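Local coordinates for protein fatty acid synthase 1, isoform A (Drosophila melanogaster, PDB 6FN6) that probably builds long-chain saturated fatty acids from acetyl-CoA and malonyl-CoA using NADPH, represented here by its dehydratase, enoylreductase and ketoreductase region, at residues M672-P677 / Q849-V854; A685-C690 / I889-I894; S693-A698 / G721-S726; Y697-V700 / Q704-K707; V727-G732 / R751-Q756. All coordinates share one frame; numbering follows the deposited sequence.

Interaction 1 (M672-P677 / Q849-V854); sequences MMWQIP and QVVSLV
The chain entering strand 673-675 comes closest to helix 844-860 at M672, whose CA is 6.3 Å from the CA of V851. W674 carries the contact with its indole. Its NE1 donates to the carbonyl oxygen of V851, NE1 to O 3.2 Å, with an N-H...O angle of 156°. That oxygen lies in the plane of the indole, at its edge, while the donor sits 18° off the carbonyl plane. The bond thus helps to fix the rotation of the ring against the helix. Helix and strand both belong to the enoylreductase, whose sequence places it among the zinc-binding dehydrogenase relatives; the strand pairs with strand 652-656, and the indole also packs on P689 and S693 of helix 689-702. Beside the polar edge, the six-membered ring meets valine: CZ2 of W674 is 3.6 Å from CG1 of V851. Valine suits this place because its short branches let the broad ring come near the helix backbone. The same methyl reaches back to M672, CG1 of V851 lying 3.9 Å from CA of M672. V854, one turn along, sets CG1 anti to its backbone N (chi1 176°), which brings that methyl 3.9 Å from CE2 of W674.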
# COMPACT_ATOMS: atom_id res chain seq x y z
N MET A 672 31.54 -5.33 -15.94
CA MET A 672 31.17 -6.07 -14.74
C MET A 672 32.12 -7.24 -14.49
O MET A 672 31.72 -8.40 -14.46
CB MET A 672 29.72 -6.58 -14.87
CG MET A 672 28.68 -5.49 -14.62
SD MET A 672 27.04 -5.89 -15.24
CE MET A 672 27.27 -5.68 -17.01
N MET A 673 33.39 -6.91 -14.28
CA MET A 673 34.40 -7.90 -13.90
C MET A 673 35.42 -7.31 -12.93
O MET A 673 35.80 -6.15 -13.03
CB MET A 673 35.14 -8.47 -15.12
CG MET A 673 34.33 -9.43 -15.95
SD MET A 673 35.35 -10.44 -17.06
CE MET A 673 35.82 -9.28 -18.33
N TRP A 674 35.87 -8.15 -11.99
CA TRP A 674 36.91 -7.78 -11.06
C TRP A 674 38.05 -8.79 -11.20
O TRP A 674 37.80 -9.98 -11.39
CB TRP A 674 36.40 -7.77 -9.62
CG TRP A 674 35.17 -6.94 -9.40
CD1 TRP A 674 35.11 -5.67 -8.91
CD2 TRP A 674 33.82 -7.34 -9.63
NE1 TRP A 674 33.80 -5.25 -8.83
CE2 TRP A 674 32.99 -6.26 -9.27
CE3 TRP A 674 33.22 -8.51 -10.12
CZ2 TRP A 674 31.60 -6.31 -9.38
CZ3 TRP A 674 31.84 -8.56 -10.23
CH2 TRP A 674 31.05 -7.47 -9.86
N GLN A 675 39.29 -8.33 -11.11
CA GLN A 675 40.42 -9.25 -11.09
C GLN A 675 40.61 -9.76 -9.67
O GLN A 675 40.77 -8.97 -8.73
CB GLN A 675 41.70 -8.59 -11.60
CG GLN A 675 41.70 -8.35 -13.11
CD GLN A 675 43.09 -8.36 -13.70
OE1 GLN A 675 44.02 -8.95 -13.15
NE2 GLN A 675 43.25 -7.71 -14.85
N ILE A 676 40.59 -11.08 -9.51
CA ILE A 676 40.66 -11.69 -8.19
C ILE A 676 41.95 -11.24 -7.50
O ILE A 676 43.02 -11.27 -8.11
CB ILE A 676 40.58 -13.22 -8.27
CG1 ILE A 676 39.31 -13.66 -9.02
CG2 ILE A 676 40.59 -13.83 -6.87
CD1 ILE A 676 39.22 -15.15 -9.27
N PRO A 677 41.85 -10.80 -6.23
CA PRO A 677 43.04 -10.44 -5.47
C PRO A 677 43.80 -11.67 -4.97
O PRO A 677 43.30 -12.79 -5.06
CB PRO A 677 42.48 -9.64 -4.29
CG PRO A 677 41.13 -10.21 -4.08
CD PRO A 677 40.62 -10.59 -5.44
N GLN A 849 29.66 2.23 -11.87
CA GLN A 849 29.69 2.78 -10.52
C GLN A 849 29.63 1.66 -9.48
O GLN A 849 30.42 1.64 -8.53
CB GLN A 849 28.55 3.77 -10.30
CG GLN A 849 28.53 4.37 -8.90
CD GLN A 849 29.81 5.12 -8.57
OE1 GLN A 849 30.60 4.68 -7.74
NE2 GLN A 849 30.01 6.26 -9.22
N VAL A 850 28.70 0.73 -9.65
CA VAL A 850 28.49 -0.33 -8.67
C VAL A 850 29.75 -1.19 -8.55
O VAL A 850 30.13 -1.58 -7.44
CB VAL A 850 27.26 -1.21 -9.02
CG1 VAL A 850 25.98 -0.39 -8.94
CG2 VAL A 850 27.40 -1.83 -10.39
N VAL A 851 30.39 -1.48 -9.67
CA VAL A 851 31.59 -2.30 -9.66
C VAL A 851 32.71 -1.53 -8.97
O VAL A 851 33.55 -2.11 -8.28
CB VAL A 851 31.99 -2.75 -11.08
CG1 VAL A 851 30.89 -3.59 -11.70
CG2 VAL A 851 32.31 -1.55 -11.96
N SER A 852 32.72 -0.21 -9.16
CA SER A 852 33.69 0.64 -8.48
C SER A 852 33.50 0.54 -6.97
O SER A 852 34.47 0.42 -6.22
CB SER A 852 33.55 2.10 -8.93
OG SER A 852 33.68 2.21 -10.34
N LEU A 853 32.24 0.58 -6.54
CA LEU A 853 31.92 0.46 -5.13
C LEU A 853 32.42 -0.87 -4.57
O LEU A 853 33.06 -0.91 -3.52
CB LEU A 853 30.41 0.58 -4.91
CG LEU A 853 29.88 1.95 -4.48
CD1 LEU A 853 30.37 3.04 -5.41
CD2 LEU A 853 28.36 1.95 -4.43
N VAL A 854 32.14 -1.95 -5.30
CA VAL A 854 32.60 -3.27 -4.89
C VAL A 854 34.12 -3.30 -4.95
O VAL A 854 34.77 -3.82 -4.04
CB VAL A 854 31.99 -4.38 -5.78
CG1 VAL A 854 32.55 -5.75 -5.41
CG2 VAL A 854 30.48 -4.37 -5.67

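Interaction 2 (A685-C690 / I889-I894); sequences ASTVPC and IGKVVI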
# COMPACT_ATOMS: atom_id res chain seq x y z
N ALA A 685 36.33 -16.10 -4.13
CA ALA A 685 36.00 -14.96 -4.97
C ALA A 685 34.61 -15.08 -5.60
O ALA A 685 33.89 -14.09 -5.73
CB ALA A 685 37.06 -14.80 -6.06
N SER A 686 34.25 -16.30 -5.98
CA SER A 686 32.98 -16.56 -6.66
C SER A 686 31.77 -16.06 -5.86
O SER A 686 30.70 -15.82 -6.42
CB SER A 686 32.82 -18.05 -6.94
OG SER A 686 32.87 -18.81 -5.74
N THR A 687 31.94 -15.91 -4.55
CA THR A 687 30.84 -15.54 -3.67
C THR A 687 30.55 -14.03 -3.67
O THR A 687 29.50 -13.61 -3.19
CB THR A 687 31.13 -15.95 -2.21
OG1 THR A 687 32.21 -15.17 -1.69
CG2 THR A 687 31.50 -17.42 -2.14
N VAL A 688 31.46 -13.24 -4.22
CA VAL A 688 31.41 -11.79 -4.03
C VAL A 688 30.50 -11.02 -5.00
O VAL A 688 29.67 -10.23 -4.56
CB VAL A 688 32.85 -11.21 -4.10
CG1 VAL A 688 32.83 -9.69 -4.09
CG2 VAL A 688 33.68 -11.73 -2.95
N PRO A 689 30.65 -11.25 -6.32
CA PRO A 689 30.02 -10.39 -7.34
C PRO A 689 28.56 -9.99 -7.08
O PRO A 689 28.27 -8.80 -7.02
CB PRO A 689 30.12 -11.23 -8.60
CG PRO A 689 31.30 -12.06 -8.41
CD PRO A 689 31.37 -12.37 -6.94
N CYS A 690 27.67 -10.97 -6.97
CA CYS A 690 26.24 -10.67 -6.93
C CYS A 690 25.79 -10.05 -5.62
O CYS A 690 25.18 -8.98 -5.62
CB CYS A 690 25.44 -11.95 -7.19
SG CYS A 690 25.36 -12.39 -8.93
N ILE A 889 24.36 -21.73 5.10
CA ILE A 889 24.85 -20.41 5.49
C ILE A 889 25.93 -19.99 4.52
O ILE A 889 26.95 -20.66 4.38
CB ILE A 889 25.37 -20.42 6.95
CG1 ILE A 889 24.21 -20.67 7.92
CG2 ILE A 889 26.10 -19.11 7.28
CD1 ILE A 889 24.63 -20.75 9.38
N GLY A 890 25.70 -18.87 3.84
CA GLY A 890 26.65 -18.36 2.86
C GLY A 890 26.26 -18.71 1.44
O GLY A 890 25.08 -18.84 1.12
N LYS A 891 27.27 -18.86 0.59
CA LYS A 891 27.03 -19.11 -0.83
C LYS A 891 27.19 -20.58 -1.20
O LYS A 891 28.12 -21.24 -0.76
CB LYS A 891 27.98 -18.26 -1.68
CG LYS A 891 27.52 -18.05 -3.11
CD LYS A 891 26.18 -17.35 -3.17
CE LYS A 891 26.14 -16.27 -4.23
NZ LYS A 891 24.89 -15.46 -4.16
N VAL A 892 26.27 -21.07 -2.03
CA VAL A 892 26.35 -22.42 -2.57
C VAL A 892 27.07 -22.37 -3.91
O VAL A 892 26.63 -21.68 -4.83
CB VAL A 892 24.94 -23.04 -2.73
CG1 VAL A 892 25.01 -24.46 -3.26
CG2 VAL A 892 24.19 -23.00 -1.40
N VAL A 893 28.17 -23.11 -4.03
CA VAL A 893 29.02 -23.02 -5.22
C VAL A 893 29.24 -24.39 -5.88
O VAL A 893 29.43 -25.40 -5.21
CB VAL A 893 30.38 -22.38 -4.88
CG1 VAL A 893 31.15 -22.06 -6.15
CG2 VAL A 893 30.19 -21.14 -4.02
N ILE A 894 29.21 -24.40 -7.21
CA ILE A 894 29.50 -25.61 -7.98
C ILE A 894 30.92 -25.55 -8.52
O ILE A 894 31.30 -24.61 -9.22
CB ILE A 894 28.49 -25.81 -9.12
CG1 ILE A 894 27.13 -26.20 -8.54
CG2 ILE A 894 28.98 -26.90 -10.08
CD1 ILE A 894 26.01 -26.22 -9.55
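T687 and K891 meet where the turn leading into helix 689-702 faces strand 891-895, their CA atoms 5.9 Å apart. The strand lies in the curled sheet of the enoylreductase, antiparallel to strand 601-611 and parallel to strand 868-872, so the contact joins that sheet to the helix entrance. A type I beta turn from A685 to V688 shapes the other partner, with V688 N bonded to A685 O at 3.0 Å. The lysine can be followed outward. CB of K891 rests on the threonine methyl, 3.6 Å from CG2 of T687. Next, CG of K891 still lies 4.1 Å from CG2 of T687, the two side chains running antiparallel to each other as they pass. Bends at chi2 (60°) and chi3 (136°) then carry CD and CE on past the threonine. NZ ends in a long, weak ion pair with E642, whose carboxylate also accepts the backbone N-H of C690. Two residues further along the strand, V893 presents its methyls to the serine hydroxyl, CG1 of V893 3.7 Å from OG of S686. OG1 of T687 bonds to the carbonyl of E684 and to the backbone N of L866. The contact itself is therefore van der Waals packing, with the S686 oxygen, already bonded to the carbonyl of E683, lying against the V893 methyls, while the lysine amine, beyond the threonine, probably feels the E642 carboxylate.

Interaction 3 (S693-A698 / G721-S726); sequences STVYYA and GQAAIS
Helix 719-731, whose first turn carries the end of a glycine-rich sequence resembling the Rossmann GxGxxG pattern and which so probably belongs to the nucleotide-binding half of the enoylreductase, receives V695 of helix 689-702 on A723 and A724. The helices come close here, with 5.5 Å between the CA atoms of V695 and A724. Two alanines make this possible, since each adds only a methyl to the helix surface, and the branched valine packs directly on the backbone between the two methyls. CG2 of V695 sits over the peptide that joins the alanines, 3.3 Å from N of A724. From there CG2 of V695 also touches both alanine methyls, 3.6 Å from CB of A723 and 3.8 Å from CB of A724. The other branch lies alongside, CG1 of V695 being 3.8 Å from CA of A724 and 3.9 Å from O of A723. With CG1 anti to the valine's own backbone N (chi1 160°), both branches face helix 719-731 together. Around the contact, A723 also touches V691 and Y692, so residues one turn back on helix 689-702 extend the same seam. Between the segments nothing but apolar groups and the helix backbone meet, and no hydrogen bond crosses; the close spacing rests on shape, which one valine and two alanines supply.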
# COMPACT_ATOMS: atom_id res chain seq x y z
N SER A 693 27.38 -6.56 -5.17
CA SER A 693 26.84 -5.62 -6.15
C SER A 693 25.44 -5.22 -5.73
O SER A 693 25.03 -4.07 -5.90
CB SER A 693 26.84 -6.23 -7.55
OG SER A 693 28.16 -6.49 -7.99
N THR A 694 24.70 -6.18 -5.19
CA THR A 694 23.35 -5.93 -4.70
C THR A 694 23.38 -5.00 -3.49
O THR A 694 22.64 -4.02 -3.43
CB THR A 694 22.65 -7.25 -4.31
OG1 THR A 694 22.64 -8.14 -5.43
CG2 THR A 694 21.21 -6.99 -3.87
N VAL A 695 24.24 -5.33 -2.53
CA VAL A 695 24.33 -4.58 -1.28
C VAL A 695 24.68 -3.13 -1.56
O VAL A 695 24.11 -2.22 -0.97
CB VAL A 695 25.34 -5.24 -0.32
CG1 VAL A 695 25.81 -4.25 0.74
CG2 VAL A 695 24.74 -6.46 0.34
N TYR A 696 25.62 -2.92 -2.47
CA TYR A 696 26.10 -1.58 -2.75
C TYR A 696 25.10 -0.77 -3.57
O TYR A 696 24.95 0.43 -3.36
CB TYR A 696 27.45 -1.64 -3.48
CG TYR A 696 28.62 -1.73 -2.53
CD1 TYR A 696 29.04 -0.63 -1.80
CD2 TYR A 696 29.31 -2.93 -2.36
CE1 TYR A 696 30.12 -0.70 -0.94
CE2 TYR A 696 30.39 -3.01 -1.50
CZ TYR A 696 30.78 -1.90 -0.79
OH TYR A 696 31.85 -1.98 0.08
N TYR A 697 24.40 -1.43 -4.49
CA TYR A 697 23.42 -0.73 -5.31
C TYR A 697 22.21 -0.33 -4.46
O TYR A 697 21.52 0.65 -4.77
CB TYR A 697 22.96 -1.59 -6.49
CG TYR A 697 21.87 -0.92 -7.29
CD1 TYR A 697 22.14 0.21 -8.05
CD2 TYR A 697 20.57 -1.40 -7.28
CE1 TYR A 697 21.15 0.84 -8.78
CE2 TYR A 697 19.57 -0.78 -8.01
CZ TYR A 697 19.87 0.34 -8.75
OH TYR A 697 18.89 0.97 -9.48
N ALA A 698 21.96 -1.09 -3.40
CA ALA A 698 20.81 -0.86 -2.55
C ALA A 698 21.12 0.14 -1.43
O ALA A 698 20.41 1.13 -1.25
CB ALA A 698 20.32 -2.17 -1.95
N GLY A 721 22.41 -10.85 3.23
CA GLY A 721 22.51 -10.37 4.60
C GLY A 721 23.94 -10.21 5.08
O GLY A 721 24.34 -9.14 5.55
N GLN A 722 24.71 -11.29 4.98
CA GLN A 722 26.11 -11.29 5.38
C GLN A 722 26.88 -10.17 4.69
O GLN A 722 27.67 -9.46 5.32
CB GLN A 722 26.76 -12.64 5.07
CG GLN A 722 26.47 -13.71 6.11
CD GLN A 722 26.95 -15.08 5.69
OE1 GLN A 722 28.15 -15.35 5.63
NE2 GLN A 722 26.00 -15.97 5.42
N ALA A 723 26.66 -10.01 3.39
CA ALA A 723 27.33 -8.97 2.63
C ALA A 723 26.86 -7.60 3.11
O ALA A 723 27.65 -6.67 3.21
CB ALA A 723 27.07 -9.14 1.15
N ALA A 724 25.57 -7.50 3.41
CA ALA A 724 24.99 -6.24 3.87
C ALA A 724 25.53 -5.85 5.24
O ALA A 724 25.91 -4.70 5.46
CB ALA A 724 23.47 -6.35 3.92
N ILE A 725 25.56 -6.81 6.17
CA ILE A 725 26.04 -6.55 7.52
C ILE A 725 27.49 -6.09 7.50
O ILE A 725 27.87 -5.16 8.21
CB ILE A 725 25.87 -7.80 8.41
CG1 ILE A 725 24.39 -8.17 8.54
CG2 ILE A 725 26.48 -7.57 9.80
CD1 ILE A 725 24.15 -9.56 9.13
N SER A 726 28.30 -6.75 6.68
CA SER A 726 29.72 -6.43 6.59
C SER A 726 29.94 -4.99 6.12
O SER A 726 30.70 -4.24 6.73
CB SER A 726 30.43 -7.41 5.65
OG SER A 726 31.82 -7.15 5.58

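Interaction 4 (Y697-V700 / Q704-K707); sequences YALV and QMKK
M705 passes its side chain across L699 and V700 where helix 689-702 gives way to the loop before strand 710-713. Its CG takes the position between backbone N and carbonyl carbon (chi1 64°), from which the extended chain runs up the helix end. On the way CG of M705 passes the L699 carbonyl, 3.4 Å from O of L699. The sulfur then meets the base of the leucine, SD of M705 to CB of L699 3.7 Å, and lies beside one leucine branch as well, 4.0 Å from CD1 of L699. The terminal methyl, CE of M705, lies between CB of L699 and CG2 of V700, 3.9 Å from each. Methionine and the two aliphatic side chains cross obliquely, so the slim thioether touches both. Beside these contacts the backbone ends the helix. N of M705 lies nearly in line with the L699 carbonyl, N to O 2.9 Å, while the N-H meets that oxygen at a bent 145°. This bond joins residues six apart, a wider loop than the usual helical turn; the helix itself already widens into a pi-type turn at 697-700. Q704, the first residue to leave helical angles, has positive phi, and its N makes a weak bond with V700 O at 3.2 Å. CG of Q704 lies 3.7 Å from that same O of V700. Beyond the segments M705 also packs on V727 and H731 of helix 719-731, and Y697 OH bonds to N828 of the second subunit. Two carbonyls of the last turn are thus met by loop amides, one firmly and one weakly, while a flexible, polarisable side chain packs against the leucine and valine of the same turn.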
# COMPACT_ATOMS: atom_id res chain seq x y z
N TYR A 697 24.40 -1.43 -4.49
CA TYR A 697 23.42 -0.73 -5.31
C TYR A 697 22.21 -0.33 -4.46
O TYR A 697 21.52 0.65 -4.77
CB TYR A 697 22.96 -1.59 -6.49
CG TYR A 697 21.87 -0.92 -7.29
CD1 TYR A 697 22.14 0.21 -8.05
CD2 TYR A 697 20.57 -1.40 -7.28
CE1 TYR A 697 21.15 0.84 -8.78
CE2 TYR A 697 19.57 -0.78 -8.01
CZ TYR A 697 19.87 0.34 -8.75
OH TYR A 697 18.89 0.97 -9.48
N ALA A 698 21.96 -1.09 -3.40
CA ALA A 698 20.81 -0.86 -2.55
C ALA A 698 21.12 0.14 -1.43
O ALA A 698 20.41 1.13 -1.25
CB ALA A 698 20.32 -2.17 -1.95
N LEU A 699 22.19 -0.13 -0.68
CA LEU A 699 22.51 0.64 0.51
C LEU A 699 23.20 1.97 0.21
O LEU A 699 22.92 2.98 0.86
CB LEU A 699 23.40 -0.18 1.45
CG LEU A 699 22.88 -1.55 1.90
CD1 LEU A 699 23.77 -2.10 3.01
CD2 LEU A 699 21.43 -1.50 2.35
N VAL A 700 24.09 1.99 -0.78
CA VAL A 700 24.90 3.17 -1.05
C VAL A 700 24.29 4.04 -2.14
O VAL A 700 24.12 5.24 -1.97
CB VAL A 700 26.35 2.78 -1.41
CG1 VAL A 700 27.17 4.00 -1.79
CG2 VAL A 700 27.00 2.05 -0.25
N GLN A 704 21.61 5.54 -0.03
CA GLN A 704 22.54 6.57 0.43
C GLN A 704 22.69 6.52 1.94
O GLN A 704 22.38 7.49 2.63
CB GLN A 704 22.06 7.96 0.00
CG GLN A 704 21.74 8.09 -1.48
CD GLN A 704 21.39 9.51 -1.87
OE1 GLN A 704 20.38 9.75 -2.53
NE2 GLN A 704 22.24 10.46 -1.48
N MET A 705 23.19 5.40 2.45
CA MET A 705 23.31 5.21 3.89
C MET A 705 24.47 6.05 4.44
O MET A 705 25.51 6.17 3.79
CB MET A 705 23.51 3.73 4.21
CG MET A 705 24.79 3.12 3.66
SD MET A 705 25.10 1.47 4.35
CE MET A 705 26.57 1.00 3.44
N LYS A 706 24.27 6.61 5.62
CA LYS A 706 25.29 7.45 6.25
C LYS A 706 25.73 6.86 7.59
O LYS A 706 24.98 6.15 8.25
CB LYS A 706 24.76 8.87 6.47
CG LYS A 706 25.15 9.86 5.39
CD LYS A 706 24.22 9.79 4.20
CE LYS A 706 24.58 10.84 3.15
NZ LYS A 706 23.59 10.89 2.04
N LYS A 707 26.96 7.18 7.98
CA LYS A 707 27.53 6.69 9.23
C LYS A 707 26.67 7.11 10.42
O LYS A 707 26.13 8.22 10.44
CB LYS A 707 28.96 7.21 9.38
CG LYS A 707 29.61 6.93 10.73
CD LYS A 707 31.07 7.37 10.74
CE LYS A 707 31.69 7.27 12.12
NZ LYS A 707 31.10 8.24 13.08

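Interaction 5 (V727-G732 / R751-Q756); sequences VALAHG and RFPKLQ
L729 pushes its isobutyl group into the bend of the chain formed by F752, P753 and L755. It stands near the end of helix 719-731, which closes in a Schellman motif: G732, with positive phi, is the C-prime residue, L733 N turns back to A728 O, and G732 N makes a weak bond with L729 O. The partner loop follows helix 742-751 and leads to strand 760-762, so the contact joins consecutive helix ends of the Rossmann-type fold. The close part gathers round a single methyl. CD1 of L729 lies 4.0 Å from CD1 of F752, 4.1 Å from CD of P753 and 3.7 Å from the carbonyl oxygen of P753. A chi1 of -71° with an extended chi2 (178°) carries CD1 to the loop, and the leucine and phenylalanine side chains cross at about a right angle. L755 is looser, its CD1 4.4 Å from CD1 of L729. Toward solvent the contact thins: CD2 of L729 comes no nearer than 4.4 Å to O of K754, whose amino-ended chain suits the open surface, and P753, which touches the leucine through CD, is itself exposed. On the inner side F752 packs on I725 and S726, while L729 and L755 both rest on V735 of strand 734-739. The aromatic ring gains a cover from its own segment as well: CG of R751 sits 4.2 Å above the F752 plane, displaced toward the rim.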
# COMPACT_ATOMS: atom_id res chain seq x y z
N VAL A 727 29.29 -4.62 5.03
CA VAL A 727 29.45 -3.29 4.46
C VAL A 727 28.89 -2.24 5.42
O VAL A 727 29.52 -1.22 5.68
CB VAL A 727 28.79 -3.18 3.07
CG1 VAL A 727 28.95 -1.77 2.50
CG2 VAL A 727 29.39 -4.20 2.12
N ALA A 728 27.69 -2.50 5.94
CA ALA A 728 27.04 -1.57 6.85
C ALA A 728 27.92 -1.28 8.07
O ALA A 728 28.22 -0.12 8.37
CB ALA A 728 25.69 -2.11 7.30
N LEU A 729 28.34 -2.34 8.75
CA LEU A 729 29.20 -2.19 9.92
C LEU A 729 30.49 -1.47 9.55
O LEU A 729 31.07 -0.74 10.36
CB LEU A 729 29.52 -3.56 10.54
CG LEU A 729 28.38 -4.28 11.25
CD1 LEU A 729 28.84 -5.64 11.76
CD2 LEU A 729 27.81 -3.45 12.40
N ALA A 730 30.94 -1.67 8.31
CA ALA A 730 32.16 -1.03 7.83
C ALA A 730 31.95 0.48 7.70
O ALA A 730 32.86 1.26 7.96
CB ALA A 730 32.59 -1.63 6.50
N HIS A 731 30.76 0.87 7.27
CA HIS A 731 30.43 2.28 7.11
C HIS A 731 30.07 2.94 8.44
O HIS A 731 29.97 4.16 8.53
CB HIS A 731 29.29 2.45 6.10
CG HIS A 731 29.74 2.45 4.68
ND1 HIS A 731 29.50 3.50 3.82
CD2 HIS A 731 30.42 1.52 3.96
CE1 HIS A 731 30.01 3.22 2.63
NE2 HIS A 731 30.58 2.03 2.69
N GLY A 732 29.88 2.12 9.47
CA GLY A 732 29.69 2.61 10.82
C GLY A 732 28.25 2.73 11.29
O GLY A 732 27.97 3.43 12.26
N ARG A 751 31.00 -14.11 14.06
CA ARG A 751 31.68 -13.72 12.82
C ARG A 751 31.93 -12.21 12.68
O ARG A 751 32.86 -11.82 11.96
CB ARG A 751 30.87 -14.21 11.62
CG ARG A 751 31.48 -13.82 10.28
CD ARG A 751 30.86 -14.62 9.15
NE ARG A 751 31.42 -14.26 7.84
CZ ARG A 751 32.46 -14.88 7.28
NH1 ARG A 751 33.06 -15.89 7.89
NH2 ARG A 751 32.90 -14.48 6.09
N PHE A 752 31.13 -11.38 13.33
CA PHE A 752 31.17 -9.93 13.08
C PHE A 752 31.64 -9.03 14.23
O PHE A 752 31.56 -9.42 15.40
CB PHE A 752 29.78 -9.47 12.65
CG PHE A 752 29.44 -9.82 11.23
CD1 PHE A 752 30.04 -9.16 10.18
CD2 PHE A 752 28.53 -10.83 10.96
CE1 PHE A 752 29.72 -9.48 8.87
CE2 PHE A 752 28.21 -11.16 9.66
CZ PHE A 752 28.81 -10.48 8.61
N PRO A 753 32.15 -7.82 13.89
CA PRO A 753 32.64 -6.77 14.79
C PRO A 753 31.53 -5.93 15.45
O PRO A 753 30.92 -5.10 14.79
CB PRO A 753 33.49 -5.88 13.87
CG PRO A 753 32.94 -6.09 12.53
CD PRO A 753 32.45 -7.49 12.48
N LYS A 754 31.31 -6.14 16.75
CA LYS A 754 30.32 -5.37 17.50
C LYS A 754 28.91 -5.57 16.97
O LYS A 754 28.21 -4.61 16.66
CB LYS A 754 30.65 -3.87 17.45
CG LYS A 754 29.84 -3.01 18.42
CD LYS A 754 30.47 -1.64 18.67
CE LYS A 754 30.42 -0.78 17.41
NZ LYS A 754 30.93 0.60 17.63
N LEU A 755 28.49 -6.83 16.84
CA LEU A 755 27.07 -7.14 16.66
C LEU A 755 26.42 -7.46 18.00
O LEU A 755 26.81 -8.42 18.67
CB LEU A 755 26.90 -8.29 15.68
CG LEU A 755 25.59 -8.32 14.88
CD1 LEU A 755 25.37 -7.03 14.09
CD2 LEU A 755 25.57 -9.52 13.94
N GLN A 756 25.44 -6.66 18.40
CA GLN A 756 24.82 -6.83 19.71
C GLN A 756 23.73 -7.91 19.69
O GLN A 756 22.88 -7.92 18.81
CB GLN A 756 24.21 -5.50 20.18
CG GLN A 756 25.20 -4.35 20.23
CD GLN A 756 26.25 -4.53 21.32
OE1 GLN A 756 25.96 -5.07 22.38
NE2 GLN A 756 27.47 -4.08 21.04

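Overall arrangement
Interactions 2, 3 and 4 use helix 689-702; W674 of interaction 1 and V727 of interaction 5 pack on it, CZ3 of W674 lying 3.6 Å from CB of P689 and CG2 of V727 3.8 Å from CG1 of V695. Interaction 3 touches all the others, its centre about 9 Å from that of interaction 4, 12 Å from interaction 5, 13 Å from interaction 2 and 14 Å from interaction 1. Helix 719-731 continues from interaction 3 into interaction 5 and also receives M705 of interaction 4, whose CE is 3.8 Å from CG1 of V727. Interactions 1 and 5 stay apart, centres about 22 Å. All five belong to the enoylreductase part and lie away from the predicted dehydratase residues.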